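Local coordinates for protein 11R-lipoxygenase (Gersemia fruticosa, PDB 3VF1) that probably inserts molecular oxygen into polyunsaturated fatty acids as a calcium-dependent lipoxygenase carrying one non-heme iron per subunit, at residues A[548-553]-A[561-566]; A[471-476]-A[568-573]; A[293-298]-A[335-340]; A[285-290]-A[346-351]. One frame throughout, in Å; residues are numbered along the deposited sequence.

Interaction 1. Residues A[548-553]-A[561-566]; sequences KKVPKS and VHFLTV
F563 is met by V550 and P551, the two residues of 548-553 that touch segment 561-566. The apolar contacts are few: V550 CG1 lies 4.0 Å from F563 CE1, and P551 CD lies 4.2 Å from F563 CD1. Both approach the ring at a slant, along the same CD1-CE1 side. With its CG anti to the backbone N (chi1 -168°), F563 extends from the helix toward the loop, which explains how one ring bridges backbones whose nearest CA atoms, those of V550 and F563, are still 8.7 Å apart. The buried surface is small, 93 Å² for both sides together.

Polar bonds lie within the helix or go to residues outside the two segments. T565 OG1 donates to V561 O at 2.8 Å, from well above the carbonyl plane (46° out of it), and T565 N reaches that same oxygen, which therefore has two donors. On the loop, V550 O pairs with H535 ND1, and K548 NZ is gripped by the carbonyls of A541, Y465 and V468, among others.

F470 meets both F563 and V550, while I531 of helix 525-538 packs on V550. Helices 491-514 and 416-425 meet neighbouring residues of helix 557-579, placing this contact inside the largely helical lipoxygenase domain.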
loop_
_atom_site.group_PDB
_atom_site.type_symbol
_atom_site.label_atom_id
_atom_site.label_comp_id
_atom_site.label_asym_id
_atom_site.label_seq_id
_atom_site.Cartn_x
_atom_site.Cartn_y
_atom_site.Cartn_z
ATOM N N LYS A 548 1.438 -20.258 -4.239
ATOM C CA LYS A 548 1.450 -19.045 -3.426
ATOM C C LYS A 548 0.749 -19.246 -2.085
ATOM O O LYS A 548 0.679 -18.326 -1.272
ATOM C CB LYS A 548 0.786 -17.903 -4.196
ATOM C CG LYS A 548 1.420 -17.642 -5.554
ATOM C CD LYS A 548 2.491 -16.571 -5.478
ATOM C CE LYS A 548 3.482 -16.687 -6.624
ATOM N NZ LYS A 548 4.453 -17.794 -6.412
ATOM N N LYS A 549 0.230 -20.451 -1.866
ATOM C CA LYS A 549 -0.431 -20.804 -0.612
ATOM C C LYS A 549 -1.669 -19.950 -0.336
ATOM O O LYS A 549 -1.973 -19.630 0.813
ATOM C CB LYS A 549 0.549 -20.724 0.560
ATOM C CG LYS A 549 1.660 -21.753 0.482
ATOM C CD LYS A 549 2.485 -21.789 1.755
ATOM C CE LYS A 549 3.599 -22.820 1.662
ATOM N NZ LYS A 549 3.081 -24.202 1.449
ATOM N N VAL A 550 -2.377 -19.585 -1.399
ATOM C CA VAL A 550 -3.698 -18.989 -1.261
ATOM C C VAL A 550 -4.713 -20.127 -1.220
ATOM O O VAL A 550 -4.686 -21.009 -2.077
ATOM C CB VAL A 550 -4.026 -18.056 -2.436
ATOM C CG1 VAL A 550 -5.427 -17.478 -2.281
ATOM C CG2 VAL A 550 -2.994 -16.944 -2.533
ATOM N N PRO A 551 -5.608 -20.122 -0.219
ATOM C CA PRO A 551 -6.540 -21.245 -0.068
ATOM C C PRO A 551 -7.398 -21.482 -1.308
ATOM O O PRO A 551 -7.758 -20.530 -2.004
ATOM C CB PRO A 551 -7.425 -20.814 1.106
ATOM C CG PRO A 551 -6.619 -19.811 1.851
ATOM C CD PRO A 551 -5.808 -19.097 0.819
ATOM N N LYS A 552 -7.715 -22.744 -1.580
ATOM C CA LYS A 552 -8.644 -23.087 -2.650
ATOM C C LYS A 552 -10.067 -22.803 -2.187
ATOM O O LYS A 552 -10.962 -22.561 -2.997
ATOM C CB LYS A 552 -8.507 -24.562 -3.025
ATOM C CG LYS A 552 -7.133 -24.949 -3.547
ATOM C CD LYS A 552 -7.057 -26.430 -3.902
ATOM C CE LYS A 552 -7.396 -27.317 -2.711
ATOM N NZ LYS A 552 -8.831 -27.734 -2.683
ATOM N N SER A 553 -10.266 -22.836 -0.873
ATOM C CA SER A 553 -11.561 -22.544 -0.276
ATOM C C SER A 553 -11.383 -22.212 1.200
ATOM O O SER A 553 -10.366 -22.558 1.801
ATOM C CB SER A 553 -12.500 -23.742 -0.429
ATOM O OG SER A 553 -11.994 -24.884 0.243
ATOM N N VAL A 561 -10.587 -15.074 8.701
ATOM C CA VAL A 561 -10.131 -13.917 9.459
ATOM C C VAL A 561 -8.670 -13.602 9.150
ATOM O O VAL A 561 -8.313 -12.448 8.917
ATOM C CB VAL A 561 -10.297 -14.135 10.976
ATOM C CG1 VAL A 561 -9.586 -13.037 11.758
ATOM C CG2 VAL A 561 -11.773 -14.187 11.344
ATOM N N HIS A 562 -7.827 -14.629 9.148
ATOM C CA HIS A 562 -6.405 -14.431 8.900
ATOM C C HIS A 562 -6.170 -13.778 7.545
ATOM O O HIS A 562 -5.486 -12.760 7.449
ATOM C CB HIS A 562 -5.649 -15.757 8.960
ATOM C CG HIS A 562 -4.183 -15.622 8.682
ATOM N ND1 HIS A 562 -3.294 -15.121 9.608
ATOM C CD2 HIS A 562 -3.455 -15.909 7.578
ATOM C CE1 HIS A 562 -2.079 -15.113 9.089
ATOM N NE2 HIS A 562 -2.149 -15.585 7.858
ATOM N N PHE A 563 -6.739 -14.367 6.499
ATOM C CA PHE A 563 -6.531 -13.868 5.146
ATOM C C PHE A 563 -6.966 -12.412 5.023
ATOM O O PHE A 563 -6.307 -11.618 4.358
ATOM C CB PHE A 563 -7.288 -14.725 4.131
ATOM C CG PHE A 563 -6.907 -14.446 2.706
ATOM C CD1 PHE A 563 -5.866 -15.137 2.107
ATOM C CD2 PHE A 563 -7.581 -13.488 1.968
ATOM C CE1 PHE A 563 -5.509 -14.881 0.797
ATOM C CE2 PHE A 563 -7.229 -13.230 0.656
ATOM C CZ PHE A 563 -6.191 -13.927 0.070
ATOM N N LEU A 564 -8.073 -12.062 5.670
ATOM C CA LEU A 564 -8.590 -10.700 5.608
ATOM C C LEU A 564 -7.734 -9.751 6.441
ATOM O O LEU A 564 -7.579 -8.580 6.098
ATOM C CB LEU A 564 -10.042 -10.656 6.085
ATOM C CG LEU A 564 -11.043 -11.419 5.214
ATOM C CD1 LEU A 564 -12.416 -11.425 5.865
ATOM C CD2 LEU A 564 -11.113 -10.819 3.822
ATOM N N THR A 565 -7.181 -10.260 7.538
ATOM C CA THR A 565 -6.285 -9.472 8.371
ATOM C C THR A 565 -5.059 -9.067 7.558
ATOM O O THR A 565 -4.602 -7.926 7.630
ATOM C CB THR A 565 -5.833 -10.256 9.617
ATOM O OG1 THR A 565 -6.963 -10.518 10.460
ATOM C CG2 THR A 565 -4.799 -9.469 10.407
ATOM N N VAL A 566 -4.535 -10.010 6.782
ATOM C CA VAL A 566 -3.397 -9.748 5.910
ATOM C C VAL A 566 -3.698 -8.606 4.946
ATOM O O VAL A 566 -2.871 -7.717 4.753
ATOM C CB VAL A 566 -3.013 -11.003 5.095
ATOM C CG1 VAL A 566 -2.136 -10.630 3.906
ATOM C CG2 VAL A 566 -2.311 -12.021 5.981
#

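Interaction 2. Residues A[471-476]-A[568-573]; sequences DSYDLV and VFTCSC
F569 takes L475 against the CE1-CZ end of its ring: L475 CD2 lies 3.7 Å from F569 CZ, arriving obliquely, and the two side chains run nearly perpendicular. C573, one turn on, puts its CB 3.8 Å above one face of that ring, toward the rim, and W500 of helix 491-514 meets it edge-to-face; these neighbours probably restrict its rotation.

T570 follows with a polar atom against an aromatic edge. Its OG1 sits in the plane of the Y473 ring, 3.7 Å from Y473 CD2, near the ring hydrogens, while its hydrogen bond goes to V566 O. A chi1 of -63° places OG1 beside its own backbone N, where it can reach V566 O one turn back and face the Y473 edge. The far end of Y473 is fixed separately, its OH bonded to R395 O.

At S572 the OG donates to V568 O over 2.6 Å, tilted 23° from the carbonyl plane, beside a backbone bond to that oxygen that is weak. The weakness fits the wider pi-type turn at 570-573.

Such a widened turn is familiar from the metal-bearing helices of lipoxygenases: helix 557-579 goes on to supply the iron ligands H575 and N579, and the T570 and H575 side chains are about 6 Å apart.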
loop_
_atom_site.group_PDB
_atom_site.type_symbol
_atom_site.label_atom_id
_atom_site.label_comp_id
_atom_site.label_asym_id
_atom_site.label_seq_id
_atom_site.Cartn_x
_atom_site.Cartn_y
_atom_site.Cartn_z
ATOM N N ASP A 471 2.876 -17.038 3.253
ATOM C CA ASP A 471 3.505 -17.265 4.550
ATOM C C ASP A 471 4.349 -16.056 4.941
ATOM O O ASP A 471 4.488 -15.736 6.123
ATOM C CB ASP A 471 4.379 -18.519 4.527
ATOM C CG ASP A 471 3.567 -19.797 4.442
ATOM O OD1 ASP A 471 2.335 -19.740 4.647
ATOM O OD2 ASP A 471 4.165 -20.861 4.178
ATOM N N SER A 472 4.910 -15.385 3.939
ATOM C CA SER A 472 5.745 -14.214 4.178
ATOM C C SER A 472 4.905 -12.993 4.547
ATOM O O SER A 472 5.446 -11.929 4.849
ATOM C CB SER A 472 6.606 -13.908 2.949
ATOM O OG SER A 472 5.810 -13.525 1.840
ATOM N N TYR A 473 3.584 -13.148 4.520
ATOM C CA TYR A 473 2.680 -12.066 4.893
ATOM C C TYR A 473 2.150 -12.233 6.312
ATOM O O TYR A 473 1.540 -11.319 6.862
ATOM C CB TYR A 473 1.523 -11.967 3.899
ATOM C CG TYR A 473 1.890 -11.216 2.644
ATOM C CD1 TYR A 473 2.521 -11.855 1.587
ATOM C CD2 TYR A 473 1.615 -9.861 2.522
ATOM C CE1 TYR A 473 2.863 -11.166 0.441
ATOM C CE2 TYR A 473 1.953 -9.166 1.381
ATOM C CZ TYR A 473 2.574 -9.822 0.345
ATOM O OH TYR A 473 2.908 -9.127 -0.789
ATOM N N ASP A 474 2.383 -13.400 6.903
ATOM C CA ASP A 474 2.073 -13.602 8.311
ATOM C C ASP A 474 3.125 -12.873 9.134
ATOM O O ASP A 474 4.191 -13.416 9.423
ATOM C CB ASP A 474 2.052 -15.090 8.660
ATOM C CG ASP A 474 1.559 -15.351 10.072
ATOM O OD1 ASP A 474 1.744 -14.476 10.942
ATOM O OD2 ASP A 474 0.984 -16.433 10.311
ATOM N N LEU A 475 2.818 -11.634 9.499
ATOM C CA LEU A 475 3.772 -10.765 10.178
ATOM C C LEU A 475 4.425 -11.453 11.370
ATOM O O LEU A 475 5.650 -11.515 11.470
ATOM C CB LEU A 475 3.069 -9.492 10.647
ATOM C CG LEU A 475 3.970 -8.395 11.210
ATOM C CD1 LEU A 475 4.848 -7.813 10.113
ATOM C CD2 LEU A 475 3.134 -7.309 11.869
ATOM N N VAL A 476 3.600 -11.971 12.270
ATOM C CA VAL A 476 4.084 -12.557 13.513
ATOM C C VAL A 476 5.117 -13.653 13.264
ATOM O O VAL A 476 6.172 -13.677 13.896
ATOM C CB VAL A 476 2.925 -13.148 14.341
ATOM C CG1 VAL A 476 3.459 -13.845 15.584
ATOM C CG2 VAL A 476 1.935 -12.056 14.724
ATOM N N VAL A 568 -6.130 -6.157 5.073
ATOM C CA VAL A 568 -6.360 -4.877 5.734
ATOM C C VAL A 568 -5.051 -4.286 6.251
ATOM O O VAL A 568 -4.820 -3.079 6.156
ATOM C CB VAL A 568 -7.349 -5.021 6.911
ATOM C CG1 VAL A 568 -7.445 -3.717 7.695
ATOM C CG2 VAL A 568 -8.719 -5.441 6.406
ATOM N N PHE A 569 -4.193 -5.143 6.795
ATOM C CA PHE A 569 -2.921 -4.698 7.350
ATOM C C PHE A 569 -1.976 -4.202 6.261
ATOM O O PHE A 569 -1.301 -3.191 6.432
ATOM C CB PHE A 569 -2.254 -5.832 8.128
ATOM C CG PHE A 569 -0.898 -5.479 8.663
ATOM C CD1 PHE A 569 -0.762 -4.890 9.910
ATOM C CD2 PHE A 569 0.242 -5.733 7.919
ATOM C CE1 PHE A 569 0.483 -4.562 10.405
ATOM C CE2 PHE A 569 1.494 -5.406 8.411
ATOM C CZ PHE A 569 1.614 -4.821 9.654
ATOM N N THR A 570 -1.932 -4.915 5.141
ATOM C CA THR A 570 -1.018 -4.581 4.053
ATOM C C THR A 570 -1.460 -3.323 3.309
ATOM O O THR A 570 -0.628 -2.508 2.903
ATOM C CB THR A 570 -0.890 -5.740 3.046
ATOM O OG1 THR A 570 -0.322 -6.880 3.697
ATOM C CG2 THR A 570 -0.005 -5.343 1.873
ATOM N N CYS A 571 -2.767 -3.167 3.126
ATOM C CA CYS A 571 -3.301 -2.021 2.398
ATOM C C CYS A 571 -3.193 -0.733 3.211
ATOM O O CYS A 571 -3.155 0.363 2.646
ATOM C CB CYS A 571 -4.761 -2.262 2.014
ATOM S SG CYS A 571 -5.011 -3.562 0.785
ATOM N N SER A 572 -3.144 -0.863 4.533
ATOM C CA SER A 572 -3.087 0.305 5.405
ATOM C C SER A 572 -1.706 0.504 6.030
ATOM O O SER A 572 -0.970 1.412 5.641
ATOM C CB SER A 572 -4.157 0.213 6.500
ATOM O OG SER A 572 -3.986 -0.944 7.301
ATOM N N CYS A 573 -1.359 -0.348 6.988
ATOM C CA CYS A 573 -0.147 -0.162 7.785
ATOM C C CYS A 573 1.138 -0.390 6.989
ATOM O O CYS A 573 1.984 0.501 6.902
ATOM C CB CYS A 573 -0.174 -1.088 9.002
ATOM S SG CYS A 573 -1.506 -0.730 10.158
#

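Interaction 3. Residues A[293-298]-A[335-340]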
loop_
_atom_site.group_PDB
_atom_site.type_symbol
_atom_site.label_atom_id
_atom_site.label_comp_id
_atom_site.label_asym_id
_atom_site.label_seq_id
_atom_site.Cartn_x
_atom_site.Cartn_y
_atom_site.Cartn_z
ATOM N N ARG A 293 34.317 -6.641 24.425
ATOM C CA ARG A 293 35.504 -7.245 25.009
ATOM C C ARG A 293 35.159 -8.642 25.506
ATOM O O ARG A 293 34.176 -8.827 26.223
ATOM C CB ARG A 293 36.024 -6.398 26.170
ATOM C CG ARG A 293 36.752 -5.136 25.746
ATOM C CD ARG A 293 37.218 -4.340 26.954
ATOM N NE ARG A 293 38.146 -3.272 26.590
ATOM C CZ ARG A 293 37.784 -2.048 26.216
ATOM N NH1 ARG A 293 36.502 -1.714 26.146
ATOM N NH2 ARG A 293 38.712 -1.152 25.904
ATOM N N GLY A 294 35.965 -9.623 25.115
ATOM C CA GLY A 294 35.747 -10.995 25.533
ATOM C C GLY A 294 34.897 -11.785 24.557
ATOM O O GLY A 294 34.580 -12.946 24.808
ATOM N N TYR A 295 34.529 -11.159 23.441
ATOM C CA TYR A 295 33.711 -11.821 22.432
ATOM C C TYR A 295 34.465 -12.044 21.129
ATOM O O TYR A 295 35.196 -11.175 20.661
ATOM C CB TYR A 295 32.447 -11.007 22.148
ATOM C CG TYR A 295 31.306 -11.299 23.091
ATOM C CD1 TYR A 295 31.350 -10.886 24.413
ATOM C CD2 TYR A 295 30.183 -11.988 22.657
ATOM C CE1 TYR A 295 30.308 -11.152 25.279
ATOM C CE2 TYR A 295 29.136 -12.258 23.516
ATOM C CZ TYR A 295 29.203 -11.838 24.825
ATOM O OH TYR A 295 28.163 -12.106 25.684
ATOM N N THR A 296 34.274 -13.225 20.553
ATOM C CA THR A 296 34.755 -13.522 19.214
ATOM C C THR A 296 33.549 -13.580 18.289
ATOM O O THR A 296 32.415 -13.700 18.751
ATOM C CB THR A 296 35.496 -14.869 19.166
ATOM O OG1 THR A 296 34.626 -15.914 19.617
ATOM C CG2 THR A 296 36.736 -14.831 20.048
ATOM N N LEU A 297 33.793 -13.492 16.987
ATOM C CA LEU A 297 32.716 -13.570 16.011
ATOM C C LEU A 297 31.884 -14.827 16.244
ATOM O O LEU A 297 30.657 -14.798 16.149
ATOM C CB LEU A 297 33.286 -13.579 14.594
ATOM C CG LEU A 297 32.257 -13.616 13.464
ATOM C CD1 LEU A 297 31.264 -12.476 13.605
ATOM C CD2 LEU A 297 32.954 -13.561 12.115
ATOM N N GLU A 298 32.562 -15.924 16.568
ATOM C CA GLU A 298 31.900 -17.209 16.769
ATOM C C GLU A 298 30.977 -17.162 17.982
ATOM O O GLU A 298 29.842 -17.630 17.925
ATOM C CB GLU A 298 32.934 -18.327 16.945
ATOM C CG GLU A 298 33.745 -18.644 15.689
ATOM C CD GLU A 298 34.809 -17.598 15.383
ATOM O OE1 GLU A 298 35.037 -16.704 16.227
ATOM O OE2 GLU A 298 35.417 -17.672 14.294
ATOM N N LEU A 335 26.982 -7.392 7.385
ATOM C CA LEU A 335 26.936 -8.061 8.677
ATOM C C LEU A 335 26.810 -7.016 9.774
ATOM O O LEU A 335 27.495 -5.996 9.748
ATOM C CB LEU A 335 28.190 -8.908 8.889
ATOM C CG LEU A 335 28.062 -10.021 9.930
ATOM C CD1 LEU A 335 27.093 -11.094 9.452
ATOM C CD2 LEU A 335 29.421 -10.623 10.239
ATOM N N PHE A 336 25.926 -7.271 10.731
ATOM C CA PHE A 336 25.658 -6.317 11.796
ATOM C C PHE A 336 25.834 -6.957 13.166
ATOM O O PHE A 336 25.741 -8.174 13.313
ATOM C CB PHE A 336 24.241 -5.756 11.662
ATOM C CG PHE A 336 23.993 -5.036 10.367
ATOM C CD1 PHE A 336 23.845 -5.740 9.185
ATOM C CD2 PHE A 336 23.900 -3.655 10.331
ATOM C CE1 PHE A 336 23.615 -5.082 7.991
ATOM C CE2 PHE A 336 23.669 -2.992 9.139
ATOM C CZ PHE A 336 23.527 -3.709 7.968
ATOM N N TYR A 337 26.092 -6.120 14.164
ATOM C CA TYR A 337 26.297 -6.576 15.530
ATOM C C TYR A 337 25.299 -5.898 16.456
ATOM O O TYR A 337 25.070 -4.696 16.353
ATOM C CB TYR A 337 27.721 -6.249 15.978
ATOM C CG TYR A 337 28.083 -6.769 17.351
ATOM C CD1 TYR A 337 28.253 -8.127 17.575
ATOM C CD2 TYR A 337 28.278 -5.902 18.415
ATOM C CE1 TYR A 337 28.594 -8.608 18.821
ATOM C CE2 TYR A 337 28.621 -6.374 19.670
ATOM C CZ TYR A 337 28.778 -7.729 19.864
ATOM O OH TYR A 337 29.121 -8.212 21.105
ATOM N N LEU A 338 24.701 -6.672 17.355
ATOM C CA LEU A 338 23.773 -6.125 18.336
ATOM C C LEU A 338 24.539 -5.668 19.572
ATOM O O LEU A 338 24.948 -6.481 20.396
ATOM C CB LEU A 338 22.725 -7.169 18.724
ATOM C CG LEU A 338 21.734 -6.749 19.812
ATOM C CD1 LEU A 338 20.884 -5.575 19.354
ATOM C CD2 LEU A 338 20.859 -7.924 20.211
ATOM N N LYS A 339 24.733 -4.360 19.688
ATOM C CA LYS A 339 25.498 -3.797 20.794
ATOM C C LYS A 339 24.796 -4.018 22.129
ATOM O O LYS A 339 23.624 -4.382 22.175
ATOM C CB LYS A 339 25.736 -2.305 20.564
ATOM C CG LYS A 339 26.614 -2.006 19.360
ATOM C CD LYS A 339 26.664 -0.516 19.053
ATOM C CE LYS A 339 27.281 0.276 20.193
ATOM N NZ LYS A 339 27.285 1.738 19.907
ATOM N N ASN A 340 25.530 -3.794 23.213
ATOM C CA ASN A 340 25.009 -4.024 24.554
ATOM C C ASN A 340 23.850 -3.088 24.885
ATOM O O ASN A 340 23.009 -3.405 25.725
ATOM C CB ASN A 340 26.123 -3.851 25.588
ATOM C CG ASN A 340 25.750 -4.409 26.949
ATOM O OD1 ASN A 340 24.806 -5.187 27.075
ATOM N ND2 ASN A 340 26.498 -4.018 27.973
#
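Y295 offers one face of its ring to the hydroxyl end of Y337. The Y337 OH stands over that face, its closest approach being 4.2 Å to Y295 CD2, and the two ring planes are steeply inclined, by about 73°. The hydroxyl end of Y337 comes in obliquely, and the rings are not stacked flat. Its chi1 of -176° sets CG anti to the backbone N and sends the ring straight out from strand 333-338. At the Y295 edge, in the ring plane, lies R293 O, a neighbour from the same segment, and K299 adds a cation-pi contact. The Y295 hydroxyl is bonded to E303 OE1.

T296 comes next and works on the backbone, not across the contact: it occupies the N-cap of helix 297-302, with OG1 bonded to K299 N.

L297 opens that helix. Its CB does not aim at the strand, but the end of the side chain swings nearer, and CD1 comes within 4.3 Å of L335 CD2. I306 of the adjacent strand touches L297, L335 and Y337, so this leucine pair belongs to a wider apolar layer on the sheet.

With only 100 Å² buried in total and neither pair in close contact, the packing is rather loose. The chemistry implies that the two segments meet through van der Waals contact, while the polar ends of both tyrosines are bonded outside them: Y337 OH to D292 OD2, and Y295 OH to E303. These acidic partners probably help set how the phenols are oriented.

Interaction 4. Residues A[285-290]-A[346-351]; sequences EMVEKL and PIAIQL
V287 and L290 both close on the oxygen of the flat peptide that joins I347 to A348. V287 CG1 is 3.3 Å from I347 O and lies well out of the peptide plane, beyond the oxygen. L290 CD1 approaches the same oxygen at 3.7 Å but lies close to that plane. I347 O is also hydrogen-bonded to T363 OG1, so two hydrocarbon groups crowd a carbonyl whose polar need is met from elsewhere.

The peptide belongs to a classic beta bulge in strand 344-350, in which I347 and A348 both stand opposite L335 of the antiparallel neighbour 333-338. The extra residue shows in the backbone: I347 has a psi of -11°, far from a regular strand value, and the CB atoms of I347 and A348 consequently both point toward segment 285-290.

Apolar contacts complete the fit. A348 CB meets V287 CG1 at 4.2 Å, on the same methyl that reaches the carbonyl. In I347 the CG1 branch is flanked by both N and C of its own backbone (chi1 60°), leaving CG2 anti to the carbonyl carbon and near L290. The L290 and I347 side chains run antiparallel alongside one another. Within segment 285-290, L290 N is bonded to V287 O at 3.0 Å, which is consistent with both side chains facing the same carbonyl. In all 168 Å² is buried, and the closest purely side-chain approach is L290 CD1 to I347 CB, 3.8 Å.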
loop_
_atom_site.group_PDB
_atom_site.type_symbol
_atom_site.label_atom_id
_atom_site.label_comp_id
_atom_site.label_asym_id
_atom_site.label_seq_id
_atom_site.Cartn_x
_atom_site.Cartn_y
_atom_site.Cartn_z
ATOM N N GLU A 285 39.469 -11.803 13.042
ATOM C CA GLU A 285 40.505 -10.770 13.061
ATOM C C GLU A 285 39.984 -9.463 12.474
ATOM O O GLU A 285 40.400 -8.381 12.878
ATOM C CB GLU A 285 41.754 -11.242 12.298
ATOM C CG GLU A 285 42.015 -10.551 10.948
ATOM C CD GLU A 285 42.043 -11.523 9.774
ATOM O OE1 GLU A 285 42.168 -12.744 10.007
ATOM O OE2 GLU A 285 41.938 -11.062 8.615
ATOM N N MET A 286 39.067 -9.573 11.519
ATOM C CA MET A 286 38.571 -8.410 10.800
ATOM C C MET A 286 37.651 -7.553 11.665
ATOM O O MET A 286 37.587 -6.343 11.491
ATOM C CB MET A 286 37.816 -8.848 9.543
ATOM C CG MET A 286 38.629 -9.695 8.578
ATOM S SD MET A 286 37.607 -10.370 7.255
ATOM C CE MET A 286 38.837 -11.188 6.246
ATOM N N VAL A 287 36.951 -8.173 12.608
ATOM C CA VAL A 287 35.861 -7.490 13.303
ATOM C C VAL A 287 35.915 -7.596 14.824
ATOM O O VAL A 287 35.031 -7.087 15.509
ATOM C CB VAL A 287 34.503 -8.057 12.848
ATOM C CG1 VAL A 287 34.305 -7.833 11.355
ATOM C CG2 VAL A 287 34.410 -9.537 13.184
ATOM N N GLU A 288 36.946 -8.242 15.355
ATOM C CA GLU A 288 36.979 -8.566 16.778
ATOM C C GLU A 288 36.912 -7.337 17.686
ATOM O O GLU A 288 36.193 -7.343 18.684
ATOM C CB GLU A 288 38.223 -9.388 17.118
ATOM C CG GLU A 288 38.229 -9.900 18.550
ATOM C CD GLU A 288 39.516 -10.610 18.916
ATOM O OE1 GLU A 288 40.597 -10.155 18.480
ATOM O OE2 GLU A 288 39.445 -11.627 19.641
ATOM N N LYS A 289 37.655 -6.288 17.347
ATOM C CA LYS A 289 37.704 -5.095 18.192
ATOM C C LYS A 289 36.435 -4.252 18.066
ATOM O O LYS A 289 36.237 -3.303 18.824
ATOM C CB LYS A 289 38.944 -4.252 17.877
ATOM C CG LYS A 289 40.210 -4.743 18.575
ATOM C CD LYS A 289 41.447 -3.959 18.145
ATOM C CE LYS A 289 41.470 -2.546 18.720
ATOM N NZ LYS A 289 41.807 -2.522 20.174
ATOM N N LEU A 290 35.578 -4.605 17.114
ATOM C CA LEU A 290 34.281 -3.953 16.974
ATOM C C LEU A 290 33.267 -4.580 17.927
ATOM O O LEU A 290 32.279 -3.949 18.301
ATOM C CB LEU A 290 33.778 -4.071 15.536
ATOM C CG LEU A 290 34.679 -3.467 14.461
ATOM C CD1 LEU A 290 34.143 -3.792 13.075
ATOM C CD2 LEU A 290 34.801 -1.966 14.656
ATOM N N PRO A 346 26.838 -1.866 11.596
ATOM C CA PRO A 346 27.498 -2.632 10.538
ATOM C C PRO A 346 28.944 -2.922 10.925
ATOM O O PRO A 346 29.622 -2.030 11.429
ATOM C CB PRO A 346 27.445 -1.681 9.343
ATOM C CG PRO A 346 27.451 -0.324 9.957
ATOM C CD PRO A 346 26.658 -0.452 11.223
ATOM N N ILE A 347 29.407 -4.147 10.705
ATOM C CA ILE A 347 30.777 -4.505 11.057
ATOM C C ILE A 347 31.554 -5.109 9.890
ATOM O O ILE A 347 32.769 -5.268 9.973
ATOM C CB ILE A 347 30.810 -5.485 12.248
ATOM C CG1 ILE A 347 30.066 -6.778 11.902
ATOM C CG2 ILE A 347 30.204 -4.834 13.479
ATOM C CD1 ILE A 347 30.210 -7.859 12.954
ATOM N N ALA A 348 30.862 -5.437 8.803
ATOM C CA ALA A 348 31.519 -6.028 7.641
ATOM C C ALA A 348 30.620 -5.966 6.414
ATOM O O ALA A 348 29.402 -6.069 6.526
ATOM C CB ALA A 348 31.913 -7.467 7.934
ATOM N N ILE A 349 31.230 -5.800 5.243
ATOM C CA ILE A 349 30.487 -5.719 3.991
ATOM C C ILE A 349 31.263 -6.353 2.840
ATOM O O ILE A 349 32.468 -6.159 2.708
ATOM C CB ILE A 349 30.169 -4.262 3.612
ATOM C CG1 ILE A 349 29.225 -3.632 4.637
ATOM C CG2 ILE A 349 29.552 -4.195 2.219
ATOM C CD1 ILE A 349 28.995 -2.147 4.422
ATOM N N GLN A 350 30.556 -7.109 2.009
ATOM C CA GLN A 350 31.128 -7.677 0.795
ATOM C C GLN A 350 30.225 -7.298 -0.372
ATOM O O GLN A 350 29.040 -7.614 -0.365
ATOM C CB GLN A 350 31.239 -9.197 0.924
ATOM C CG GLN A 350 31.940 -9.881 -0.236
ATOM C CD GLN A 350 32.066 -11.379 -0.033
ATOM O OE1 GLN A 350 32.888 -11.844 0.757
ATOM N NE2 GLN A 350 31.244 -12.145 -0.742
ATOM N N LEU A 351 30.780 -6.619 -1.369
ATOM C CA LEU A 351 29.969 -6.013 -2.425
ATOM C C LEU A 351 29.342 -7.035 -3.375
ATOM O O LEU A 351 28.202 -6.866 -3.805
ATOM C CB LEU A 351 30.793 -4.994 -3.216
ATOM C CG LEU A 351 31.342 -3.817 -2.404
ATOM C CD1 LEU A 351 32.110 -2.860 -3.306
ATOM C CD2 LEU A 351 30.224 -3.084 -1.675
#

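All four contacts are mainly buried, yet they form two groups. Interactions 1 and 2 share helix 557-579, touch one another and have centres 11 Å apart; interaction 2 is the deeper, about 10 Å from the chain centre, and alone approaches the iron site. Interactions 3 and 4 lie about 36 Å from that centre, where neighbouring strands 333-338 and 344-350 of one antiparallel sheet are joined by backbone bonds between L335 and the bulge. The first group pairs aromatic rings, F563 and F569 on the helix and Y473 on the other side, with aliphatic groups and one threonine hydroxyl. The second lays loop and short helical residues on a sheet, through aliphatic groups, a carbonyl and a tyrosine pair.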